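Local structure of uracil-dna glycosylase (Deinococcus radiodurans, 4UQM) at residues P17-L23 with F35-H41; I119-P125 with W238-A242. The protein belongs to the uracil-DNA glycosylase superfamily, whose fold is built round a central four-stranded parallel beta sheet flanked by helices. The protein carries 1 engineered substitution. One frame throughout, in Å; residues are numbered along the deposited sequence.

Contacts 1 and 2 lie on opposite sides of the chain's centre, 19 and 20 Å from it respectively, so both belong to the periphery of the single-chain assembly. Their own centres are 37 Å apart and their nearest atoms about 21 Å apart, which excludes any direct touch. In sequence they follow in series: 17-23 meets 35-41 across one intervening helix, whereas 119-125 meets 238-242 after 112 intervening residues. Contact 1 joins the first modelled residues to the start of helix 38-53, and contact 2 joins residues near the C-terminus to the loop after helix 106-118. Neither reaches the bound nucleic acid, whose distance from the nearest atom is about 17 Å for contact 1 and 12 Å for contact 2.

Contact 1: P17-L23 with F35-H41; sequences PIIPANL and FSAPYFH
P17 and S36 have the closest CA atoms, 4.3 Å apart, and a single hydrogen bond joins the main chains there: I18 N donates to F35 O over 3.1 Å. It is nearly straight at hydrogen (167°), but the donor stands 40° above the carbonyl plane. The same oxygen takes a CA-H...O contact from P17 CA. Beyond this junction 17-21 runs extended past F35, and the chain turns at N22, which brings L23 back to the ring. With its CG anti to the carbonyl carbon, F35 turns its ring to P20, whose CD sits over the face in a CH-pi contact, 3.5 Å from the ring centroid and 14° off the normal. The L23 side chain points against that of F35, its CD1 3.9 Å from F35 CZ, while I19 CG1 crosses at F35 CB. Back at the junction, I18 CD1 meets H41 CA at 3.9 Å, and I18 O lies close to both F35 CB and F40 CE2. S36 OG, beside the P17 ring, is hydrogen-bonded to L32 O. P20 and F40 also touch F64. The contact therefore combines one polar anchor with apolar packing round a buried phenyl ring, fastening the N-terminal strip across the junction between helices 25-35 and 38-53.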
# COMPACT_ATOMS: atom_id res chain seq x y z
N PRO A 17 23.28 -1.61 -10.05
CA PRO A 17 21.91 -1.61 -9.52
C PRO A 17 21.91 -1.78 -7.98
O PRO A 17 22.80 -2.38 -7.40
CB PRO A 17 21.23 -2.80 -10.24
CG PRO A 17 22.17 -3.20 -11.32
CD PRO A 17 23.53 -2.82 -10.85
N ILE A 18 20.92 -1.15 -7.35
CA ILE A 18 20.72 -1.19 -5.90
C ILE A 18 19.46 -2.03 -5.70
O ILE A 18 18.32 -1.50 -5.72
CB ILE A 18 20.57 0.22 -5.31
CG1 ILE A 18 21.66 1.20 -5.77
CG2 ILE A 18 20.60 0.16 -3.80
CD1 ILE A 18 21.18 2.66 -5.72
N ILE A 19 19.65 -3.32 -5.55
CA ILE A 19 18.52 -4.25 -5.55
C ILE A 19 18.20 -4.69 -4.13
O ILE A 19 19.09 -5.22 -3.43
CB ILE A 19 18.81 -5.48 -6.41
CG1 ILE A 19 19.12 -5.06 -7.85
CG2 ILE A 19 17.64 -6.45 -6.32
CD1 ILE A 19 19.85 -6.12 -8.66
N PRO A 20 16.96 -4.47 -3.67
CA PRO A 20 16.62 -4.96 -2.33
C PRO A 20 16.68 -6.46 -2.22
O PRO A 20 16.39 -7.19 -3.21
CB PRO A 20 15.16 -4.51 -2.12
CG PRO A 20 14.93 -3.46 -3.16
CD PRO A 20 15.82 -3.82 -4.32
N ALA A 21 17.07 -6.92 -1.04
CA ALA A 21 17.22 -8.37 -0.83
C ALA A 21 15.89 -9.05 -0.68
O ALA A 21 14.94 -8.46 -0.15
CB ALA A 21 18.05 -8.61 0.41
N ASN A 22 15.85 -10.33 -1.06
CA ASN A 22 14.76 -11.22 -0.71
C ASN A 22 13.39 -10.72 -1.20
O ASN A 22 12.41 -10.71 -0.43
CB ASN A 22 14.71 -11.47 0.81
CG ASN A 22 13.73 -12.60 1.21
OD1 ASN A 22 13.50 -13.52 0.44
ND2 ASN A 22 13.13 -12.49 2.38
N LEU A 23 13.36 -10.25 -2.45
CA LEU A 23 12.11 -10.00 -3.16
C LEU A 23 11.71 -11.23 -3.96
O LEU A 23 12.59 -11.99 -4.44
CB LEU A 23 12.23 -8.82 -4.14
CG LEU A 23 12.62 -7.45 -3.57
CD1 LEU A 23 12.67 -6.45 -4.67
CD2 LEU A 23 11.64 -7.06 -2.50
N PHE A 35 15.57 -0.49 -10.34
CA PHE A 35 16.72 -0.58 -9.43
C PHE A 35 18.02 -0.19 -10.09
O PHE A 35 18.98 0.18 -9.43
CB PHE A 35 16.82 -1.97 -8.81
CG PHE A 35 15.56 -2.40 -8.06
CD1 PHE A 35 15.00 -1.57 -7.15
CD2 PHE A 35 14.97 -3.65 -8.25
CE1 PHE A 35 13.85 -1.94 -6.45
CE2 PHE A 35 13.85 -4.02 -7.55
CZ PHE A 35 13.25 -3.16 -6.69
N SER A 36 18.02 -0.24 -11.43
CA SER A 36 19.16 0.11 -12.27
C SER A 36 19.16 1.57 -12.76
O SER A 36 20.13 2.01 -13.35
CB SER A 36 19.22 -0.86 -13.49
OG SER A 36 19.03 -2.25 -13.12
N ALA A 37 18.07 2.32 -12.55
CA ALA A 37 17.85 3.60 -13.17
C ALA A 37 18.53 4.75 -12.44
O ALA A 37 18.59 4.74 -11.20
CB ALA A 37 16.36 3.85 -13.26
N PRO A 38 18.96 5.77 -13.20
CA PRO A 38 19.48 6.96 -12.54
C PRO A 38 18.55 7.60 -11.48
O PRO A 38 19.05 7.94 -10.38
CB PRO A 38 19.80 7.89 -13.71
CG PRO A 38 20.09 6.99 -14.84
CD PRO A 38 19.15 5.84 -14.67
N TYR A 39 17.24 7.72 -11.73
CA TYR A 39 16.37 8.36 -10.74
C TYR A 39 16.39 7.59 -9.41
O TYR A 39 16.25 8.17 -8.33
CB TYR A 39 14.90 8.50 -11.21
CG TYR A 39 14.06 7.25 -11.02
CD1 TYR A 39 13.41 7.01 -9.81
CD2 TYR A 39 13.92 6.31 -12.06
CE1 TYR A 39 12.67 5.88 -9.57
CE2 TYR A 39 13.17 5.16 -11.84
CZ TYR A 39 12.60 4.94 -10.58
OH TYR A 39 11.87 3.83 -10.36
N PHE A 40 16.56 6.28 -9.47
CA PHE A 40 16.51 5.45 -8.29
C PHE A 40 17.81 5.55 -7.51
O PHE A 40 17.82 5.54 -6.26
CB PHE A 40 16.17 4.00 -8.67
CG PHE A 40 15.87 3.14 -7.50
CD1 PHE A 40 14.59 3.09 -6.96
CD2 PHE A 40 16.86 2.39 -6.92
CE1 PHE A 40 14.34 2.30 -5.85
CE2 PHE A 40 16.59 1.64 -5.81
CZ PHE A 40 15.35 1.59 -5.27
N HIS A 41 18.91 5.70 -8.23
CA HIS A 41 20.18 5.96 -7.59
C HIS A 41 20.10 7.30 -6.84
O HIS A 41 20.57 7.42 -5.73
CB HIS A 41 21.31 6.01 -8.64
CG HIS A 41 22.67 6.26 -8.06
ND1 HIS A 41 23.53 5.23 -7.74
CD2 HIS A 41 23.34 7.40 -7.78
CE1 HIS A 41 24.65 5.73 -7.26
NE2 HIS A 41 24.56 7.05 -7.28

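Contact 2: I119-P125 with W238-A242; sequences IPGFVAP and WQLPA
The F122 ring receives W238 O at its edge, in the ring plane and 3.5 Å from CE1, an oxygen that also accepts a hydrogen bond from W133 NE1. Beside it the Q239 amide lies with its plane only 16° from that of the ring, although the two side chains run obliquely to each other. The I119 side chain crosses the W238 indole at about a right angle, its CD1 3.9 Å from W238 CD1; edge-to-face rings of F221 and W133 also adjoin this indole. Q239 carries the polar link. Its CG is anti to the backbone N (chi1 -175°) and the chain then bends at chi2, presenting the amide to the backbone of V123. There V123 N donates to a lone pair of OE1 in the carbonyl plane at 2.9 Å, and NE2 returns a bond to V123 O, also 2.9 Å and almost straight at hydrogen (176°). A third bond, from NE2 to the main-chain O of L240, is 2.9 Å long. Further along, P125 CG packs on L240 CD1 at 4.0 Å, both residues resting on Y112. Preceding V123, a type II turn from I119 to F122 is closed by F122 N to I119 O. Three bonds fix the rotation of the Q239 amide, which pairs with both N and O of V123, much as a neighbouring strand would, joining the C-terminal tail to the loop after helix 106-118.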
# COMPACT_ATOMS: atom_id res chain seq x y z
N ILE A 119 -19.10 -4.34 5.22
CA ILE A 119 -19.04 -5.80 5.13
C ILE A 119 -19.79 -6.37 6.35
O ILE A 119 -19.25 -6.44 7.45
CB ILE A 119 -17.55 -6.29 5.14
CG1 ILE A 119 -16.73 -5.73 3.96
CG2 ILE A 119 -17.45 -7.83 5.21
CD1 ILE A 119 -17.14 -6.23 2.61
N PRO A 120 -21.00 -6.88 6.14
CA PRO A 120 -21.78 -7.47 7.20
C PRO A 120 -21.02 -8.52 7.95
O PRO A 120 -20.33 -9.34 7.32
CB PRO A 120 -22.98 -8.09 6.45
CG PRO A 120 -23.10 -7.27 5.21
CD PRO A 120 -21.71 -6.87 4.87
N GLY A 121 -21.00 -8.41 9.26
CA GLY A 121 -20.27 -9.37 10.09
C GLY A 121 -18.85 -9.02 10.46
O GLY A 121 -18.24 -9.68 11.31
N PHE A 122 -18.29 -7.99 9.83
CA PHE A 122 -16.92 -7.60 10.18
C PHE A 122 -16.89 -7.11 11.63
O PHE A 122 -17.72 -6.24 12.02
CB PHE A 122 -16.40 -6.50 9.25
CG PHE A 122 -15.02 -6.06 9.60
CD1 PHE A 122 -13.92 -6.75 9.13
CD2 PHE A 122 -14.81 -4.99 10.47
CE1 PHE A 122 -12.62 -6.36 9.51
CE2 PHE A 122 -13.54 -4.58 10.83
CZ PHE A 122 -12.43 -5.28 10.36
N VAL A 123 -15.95 -7.63 12.43
CA VAL A 123 -15.76 -7.19 13.81
C VAL A 123 -14.34 -6.68 13.92
O VAL A 123 -13.40 -7.44 13.73
CB VAL A 123 -15.99 -8.33 14.84
CG1 VAL A 123 -15.74 -7.83 16.24
CG2 VAL A 123 -17.40 -8.85 14.77
N ALA A 124 -14.16 -5.39 14.21
CA ALA A 124 -12.84 -4.82 14.31
C ALA A 124 -12.06 -5.45 15.46
O ALA A 124 -12.59 -5.52 16.57
CB ALA A 124 -12.94 -3.32 14.52
N PRO A 125 -10.84 -5.90 15.21
CA PRO A 125 -10.03 -6.45 16.28
C PRO A 125 -9.31 -5.35 17.02
O PRO A 125 -9.32 -4.20 16.61
CB PRO A 125 -9.04 -7.29 15.53
CG PRO A 125 -8.79 -6.50 14.30
CD PRO A 125 -10.09 -5.92 13.93
N TRP A 238 -12.02 -9.98 4.43
CA TRP A 238 -11.58 -8.79 5.12
C TRP A 238 -11.47 -8.99 6.64
O TRP A 238 -10.72 -8.27 7.31
CB TRP A 238 -12.49 -7.59 4.79
CG TRP A 238 -12.46 -7.17 3.34
CD1 TRP A 238 -13.44 -7.35 2.40
CD2 TRP A 238 -11.38 -6.50 2.66
NE1 TRP A 238 -13.04 -6.84 1.19
CE2 TRP A 238 -11.78 -6.29 1.33
CE3 TRP A 238 -10.14 -6.01 3.08
CZ2 TRP A 238 -10.95 -5.68 0.38
CZ3 TRP A 238 -9.33 -5.39 2.14
CH2 TRP A 238 -9.73 -5.23 0.82
N GLN A 239 -12.22 -9.93 7.22
CA GLN A 239 -12.09 -10.19 8.65
C GLN A 239 -10.68 -10.56 9.02
O GLN A 239 -10.07 -11.35 8.35
CB GLN A 239 -13.02 -11.32 9.08
CG GLN A 239 -13.03 -11.56 10.60
CD GLN A 239 -13.50 -10.32 11.35
OE1 GLN A 239 -14.65 -9.88 11.18
NE2 GLN A 239 -12.63 -9.75 12.15
N LEU A 240 -10.16 -9.89 10.06
CA LEU A 240 -8.86 -10.14 10.65
C LEU A 240 -8.99 -11.06 11.84
O LEU A 240 -10.05 -11.09 12.46
CB LEU A 240 -8.26 -8.82 11.07
CG LEU A 240 -7.96 -7.88 9.92
CD1 LEU A 240 -7.91 -6.46 10.44
CD2 LEU A 240 -6.69 -8.24 9.15
N PRO A 241 -7.91 -11.79 12.18
CA PRO A 241 -7.95 -12.59 13.41
C PRO A 241 -8.19 -11.76 14.65
O PRO A 241 -7.70 -10.62 14.72
CB PRO A 241 -6.60 -13.29 13.45
CG PRO A 241 -5.83 -12.81 12.33
CD PRO A 241 -6.61 -11.83 11.53
N ALA A 242 -8.88 -12.30 15.65
CA ALA A 242 -9.05 -11.56 16.88
C ALA A 242 -7.73 -11.26 17.61
O ALA A 242 -7.57 -10.19 18.18
CB ALA A 242 -10.01 -12.27 17.83